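Local coordinates for protein class I phosphodiesterase PDEB1 (Leishmania major, PDB 2R8Q) that belongs to the class I phosphodiesterases and contributes an all-helical catalytic domain that holds a zinc and a magnesium ion beside a pocket occupied by 3-isobutyl-1-methylxanthine, at residues 45-48 against 49-53; 98-101 against 102-106. All coordinates share one frame; numbering follows the deposited sequence.

Following the chain from its N terminus, contact 1 (45-48 against 49-53) comes first and is complete before contact 2 (98-101 against 102-106) begins, so the two stand in series and neither nest nor cross. Each joins adjoining segments, so neither closes a loop: contact 1 spans the short helix 45-51 and its C-terminal exit, contact 2 the loop after helix 80-92 and the first turn of helix 102-118. Their centres lie 14 Å apart, yet they touch. Arg49 CZ is 3.2 Å from Tyr103 CD1, a cation-pi pairing, and Leu45 CD2 is 4.0 Å from Val106 CG1. Helix 45-51 is thereby tied to the helix that carries zinc ligand His104.

Contact 1 of 2, residues 45-48 against 49-53; sequences LFEV and REKYS
The ring of Phe46 and the guanidinium of Arg49 run side by side and point the same way, their planes 24° apart; Arg49 NH1 approaches Phe46 CE2 obliquely at 3.5 Å. The second ring, that of Tyr52, has Val48 O at its edge and in its plane, 3.2 Å from Tyr52 CD1. The first pair lies on the short alpha helix 45-51, and the second spans its C-terminal end; in both, side chains three and four residues apart meet along successive turns. Four backbone bonds of the i to i+4 type define the helix: the amides of Arg49, Glu50, Lys51 and Tyr52 donate to the carbonyls of Leu45, Phe46, Glu47 and Val48. The last reaches Val48 O from Tyr52 N at 3.2 Å with an N-H...O angle of 164°, although Tyr52 has already left helical backbone angles.

Arg49 follows the helix back toward its start: Arg49 CG lies 3.3 Å from Leu45 O, Arg49 CD meets Leu45 CG at 4.2 Å, and the bend at chi3 (64°) brings the guanidinium alongside Phe46. Beyond this segment the same guanidinium reaches helix 102-118, while Trp268 of helix 262-285 meets Phe46 edge-to-face, so the pair bridges those two helices. Buried Val48 packs its CG1 against Tyr52 CD1 at 3.9 Å, and Tyr52 OH is hydrogen-bonded to Asp31 O, anchoring the far end of that ring. Glu47 and Lys51 pair one turn apart at the surface. The lysine chain is extended and passes over its partner's aliphatic part, Lys51 CE standing 3.5 Å from Glu47 CG. Its ammonium closes a salt bridge, Lys51 NZ to Glu47 OE2 at 3.0 Å, entering from above the carboxylate plane.

Contact 2 of 2, residues 98-101 against 102-106; sequences PYHN and FYHVV. With ZN (zinc ion), chain C; IBM (3-isobutyl-1-methylxanthine), chain E.
His104 reaches from the first turn of helix 102-118 back to Tyr99 and His100, an aromatic cluster at the metal site of this phosphodiesterase domain. His104 CB rests 3.3 Å from Tyr99 O. With CG anti to the backbone N (chi1 164°), the imidazole is directed to the zinc ion. Over one face stands Tyr99 CE2, 3.7 Å from His104 ND1; the Tyr99 ring is inclined to it by 41°. His104 ND1 and CE1 lie beside Tyr99 OH, the former at 3.3 Å, a contact too poorly angled for a hydrogen bond. His104 CD2 meets His100 CD2 at 4.0 Å, where the edge of His100 is turned to the His104 face, with planes at 77°. At the tip, His104 NE2 binds zinc at 2.2 Å, in a coordination sphere completed by His140, Asp141, Asp254 and two waters.

The backbone beneath is fixed by Asn101, the N-cap residue. Asn101 O accepts from His104 N at 3.0 Å, and Asn101 OD1 takes a weak capping bond from Tyr103 N. Asn101 CG sits between the backbone N and the carbonyl carbon, swinging OD1 over the helix start, while ND2 donates to Val97 O. His100, at the centre of an inverse gamma turn, lies with one face over Tyr99 CD2.

Hydrogen bonds of Tyr99 OH with Asn257 OD1 and of His100 ND1 with Glu275 OE2 hold these rings. His104 grips the zinc ion, while His100 NE2 holds a zinc-bound water at 2.7 Å and His100 CE1 packs 3.8 Å from C13 of 3-isobutyl-1-methylxanthine. One short segment thus lines both metal and pocket.

Contact 1 of 2, residues 45-48 against 49-53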
# COMPACT_ATOMS: atom_id res chain seq x y z
N LEU A 45 11.63 2.28 -29.89
CA LEU A 45 11.81 3.28 -28.85
C LEU A 45 13.28 3.61 -28.59
O LEU A 45 13.59 4.71 -28.14
CB LEU A 45 11.12 2.83 -27.55
CG LEU A 45 11.15 3.81 -26.37
CD1 LEU A 45 10.48 5.13 -26.74
CD2 LEU A 45 10.42 3.17 -25.19
N PHE A 46 14.18 2.66 -28.86
CA PHE A 46 15.59 2.94 -28.63
C PHE A 46 16.10 4.01 -29.58
O PHE A 46 17.00 4.77 -29.24
CB PHE A 46 16.44 1.67 -28.78
CG PHE A 46 16.29 0.71 -27.64
CD1 PHE A 46 15.47 -0.41 -27.76
CD2 PHE A 46 16.95 0.92 -26.43
CE1 PHE A 46 15.31 -1.30 -26.70
CE2 PHE A 46 16.80 0.05 -25.36
CZ PHE A 46 15.98 -1.07 -25.49
N GLU A 47 15.52 4.06 -30.78
CA GLU A 47 15.93 5.06 -31.76
C GLU A 47 15.60 6.44 -31.21
O GLU A 47 16.41 7.36 -31.28
CB GLU A 47 15.19 4.84 -33.08
CG GLU A 47 15.75 5.66 -34.23
CD GLU A 47 14.86 5.60 -35.46
OE1 GLU A 47 14.34 4.51 -35.77
OE2 GLU A 47 14.69 6.65 -36.12
N VAL A 48 14.39 6.59 -30.67
CA VAL A 48 13.95 7.85 -30.09
C VAL A 48 14.84 8.24 -28.91
O VAL A 48 15.22 9.40 -28.76
CB VAL A 48 12.49 7.77 -29.61
CG1 VAL A 48 12.12 9.03 -28.83
CG2 VAL A 48 11.55 7.60 -30.79
N ARG A 49 15.17 7.26 -28.07
CA ARG A 49 16.00 7.51 -26.90
C ARG A 49 17.40 7.98 -27.27
O ARG A 49 17.94 8.90 -26.66
CB ARG A 49 16.10 6.25 -26.04
CG ARG A 49 14.79 5.89 -25.35
CD ARG A 49 14.88 4.54 -24.68
NE ARG A 49 15.86 4.51 -23.59
CZ ARG A 49 16.11 3.43 -22.85
NH1 ARG A 49 15.44 2.30 -23.08
NH2 ARG A 49 17.01 3.47 -21.87
N GLU A 50 17.99 7.34 -28.28
CA GLU A 50 19.34 7.68 -28.70
C GLU A 50 19.45 9.04 -29.38
O GLU A 50 20.45 9.74 -29.20
CB GLU A 50 19.87 6.60 -29.65
CG GLU A 50 21.29 6.84 -30.13
CD GLU A 50 21.77 5.76 -31.08
OE1 GLU A 50 21.16 5.58 -32.15
OE2 GLU A 50 22.78 5.09 -30.74
N LYS A 51 18.43 9.43 -30.14
CA LYS A 51 18.48 10.68 -30.88
C LYS A 51 18.07 11.98 -30.18
O LYS A 51 18.65 13.03 -30.47
CB LYS A 51 17.69 10.52 -32.18
CG LYS A 51 18.24 9.39 -33.05
CD LYS A 51 17.49 9.24 -34.36
CE LYS A 51 18.07 8.10 -35.19
NZ LYS A 51 17.41 7.97 -36.51
N TYR A 52 17.11 11.92 -29.27
CA TYR A 52 16.68 13.14 -28.59
C TYR A 52 17.49 13.50 -27.35
O TYR A 52 17.75 12.66 -26.49
CB TYR A 52 15.18 13.05 -28.24
CG TYR A 52 14.30 13.14 -29.47
CD1 TYR A 52 14.06 12.03 -30.27
CD2 TYR A 52 13.76 14.37 -29.87
CE1 TYR A 52 13.31 12.13 -31.45
CE2 TYR A 52 13.02 14.49 -31.04
CZ TYR A 52 12.80 13.37 -31.83
OH TYR A 52 12.09 13.49 -33.00
N SER A 53 17.89 14.77 -27.27
CA SER A 53 18.67 15.27 -26.15
C SER A 53 17.93 15.17 -24.82
O SER A 53 18.55 15.17 -23.76
CB SER A 53 19.09 16.72 -26.38
OG SER A 53 17.95 17.57 -26.45

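Contact 2 of 2, residues 98-101 against 102-106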
# COMPACT_ATOMS: atom_id res chain seq x y z
N PRO A 98 18.01 -0.14 -14.67
CA PRO A 98 18.28 -0.56 -16.05
C PRO A 98 17.10 -0.95 -16.93
O PRO A 98 17.08 -0.60 -18.12
CB PRO A 98 19.25 -1.74 -15.87
CG PRO A 98 19.94 -1.43 -14.57
CD PRO A 98 18.78 -0.95 -13.72
N TYR A 99 16.13 -1.65 -16.36
CA TYR A 99 15.00 -2.11 -17.15
C TYR A 99 13.63 -1.56 -16.74
O TYR A 99 12.91 -1.04 -17.58
CB TYR A 99 14.94 -3.64 -17.14
CG TYR A 99 13.83 -4.21 -18.00
CD1 TYR A 99 13.94 -4.22 -19.39
CD2 TYR A 99 12.68 -4.72 -17.42
CE1 TYR A 99 12.91 -4.74 -20.18
CE2 TYR A 99 11.65 -5.22 -18.19
CZ TYR A 99 11.77 -5.24 -19.57
OH TYR A 99 10.76 -5.76 -20.34
N HIS A 100 13.28 -1.69 -15.47
CA HIS A 100 11.97 -1.23 -15.02
C HIS A 100 11.88 0.26 -14.79
O HIS A 100 11.45 0.73 -13.73
CB HIS A 100 11.54 -2.00 -13.77
CG HIS A 100 11.12 -3.41 -14.05
ND1 HIS A 100 11.95 -4.49 -13.84
CD2 HIS A 100 9.97 -3.91 -14.56
CE1 HIS A 100 11.33 -5.59 -14.22
NE2 HIS A 100 10.13 -5.27 -14.66
N ASN A 101 12.27 1.00 -15.83
CA ASN A 101 12.22 2.46 -15.81
C ASN A 101 11.06 2.92 -16.68
O ASN A 101 10.31 2.10 -17.22
CB ASN A 101 13.55 3.02 -16.31
CG ASN A 101 13.97 2.41 -17.64
OD1 ASN A 101 13.21 2.43 -18.60
ND2 ASN A 101 15.19 1.87 -17.70
N PHE A 102 10.91 4.23 -16.83
CA PHE A 102 9.81 4.78 -17.62
C PHE A 102 9.74 4.23 -19.05
O PHE A 102 8.66 4.03 -19.58
CB PHE A 102 9.91 6.31 -17.63
CG PHE A 102 8.75 7.01 -18.30
CD1 PHE A 102 7.44 6.83 -17.84
CD2 PHE A 102 8.97 7.87 -19.37
CE1 PHE A 102 6.38 7.50 -18.44
CE2 PHE A 102 7.91 8.56 -19.97
CZ PHE A 102 6.61 8.37 -19.51
N TYR A 103 10.89 3.98 -19.67
CA TYR A 103 10.89 3.47 -21.03
C TYR A 103 10.19 2.12 -21.18
O TYR A 103 9.60 1.83 -22.22
CB TYR A 103 12.31 3.39 -21.57
CG TYR A 103 13.03 4.71 -21.52
CD1 TYR A 103 14.17 4.87 -20.73
CD2 TYR A 103 12.56 5.81 -22.24
CE1 TYR A 103 14.83 6.10 -20.66
CE2 TYR A 103 13.21 7.04 -22.17
CZ TYR A 103 14.35 7.18 -21.38
OH TYR A 103 15.00 8.39 -21.31
N HIS A 104 10.27 1.28 -20.14
CA HIS A 104 9.61 -0.02 -20.20
C HIS A 104 8.10 0.14 -20.27
O HIS A 104 7.44 -0.56 -21.04
CB HIS A 104 9.97 -0.87 -18.97
CG HIS A 104 9.05 -2.04 -18.76
ND1 HIS A 104 8.98 -3.10 -19.65
CD2 HIS A 104 8.20 -2.34 -17.75
CE1 HIS A 104 8.12 -3.99 -19.19
NE2 HIS A 104 7.64 -3.56 -18.04
N VAL A 105 7.53 1.04 -19.47
CA VAL A 105 6.07 1.19 -19.51
C VAL A 105 5.60 1.91 -20.76
O VAL A 105 4.50 1.66 -21.24
CB VAL A 105 5.51 1.86 -18.22
CG1 VAL A 105 5.90 1.02 -17.00
CG2 VAL A 105 6.01 3.29 -18.07
N VAL A 106 6.44 2.79 -21.30
CA VAL A 106 6.09 3.48 -22.54
C VAL A 106 6.05 2.39 -23.61
O VAL A 106 5.14 2.35 -24.45
CB VAL A 106 7.16 4.54 -22.91
CG1 VAL A 106 6.97 5.01 -24.35
CG2 VAL A 106 7.05 5.72 -21.94
ZN ZN C . 6.39 -4.62 -16.57
N9 IBM E . 12.63 -12.88 -17.28
C8 IBM E . 13.70 -13.73 -17.44
N7 IBM E . 14.38 -13.53 -18.54
C5 IBM E . 13.71 -12.47 -19.15
C4 IBM E . 12.64 -12.06 -18.39
N3 IBM E . 11.77 -11.07 -18.66
C2 IBM E . 12.00 -10.41 -19.84
N1 IBM E . 13.07 -10.76 -20.67
C6 IBM E . 13.92 -11.78 -20.33
O6 IBM E . 14.86 -12.08 -21.06
O2 IBM E . 11.26 -9.50 -20.17
C10 IBM E . 13.28 -10.03 -21.91
C11 IBM E . 10.67 -10.72 -17.77
C12 IBM E . 11.24 -10.18 -16.46
C13 IBM E . 11.42 -8.67 -16.52
C14 IBM E . 10.35 -10.57 -15.28
O HOH W 1 8.12 -6.09 -16.28
O HOH W 2 5.61 -6.04 -15.15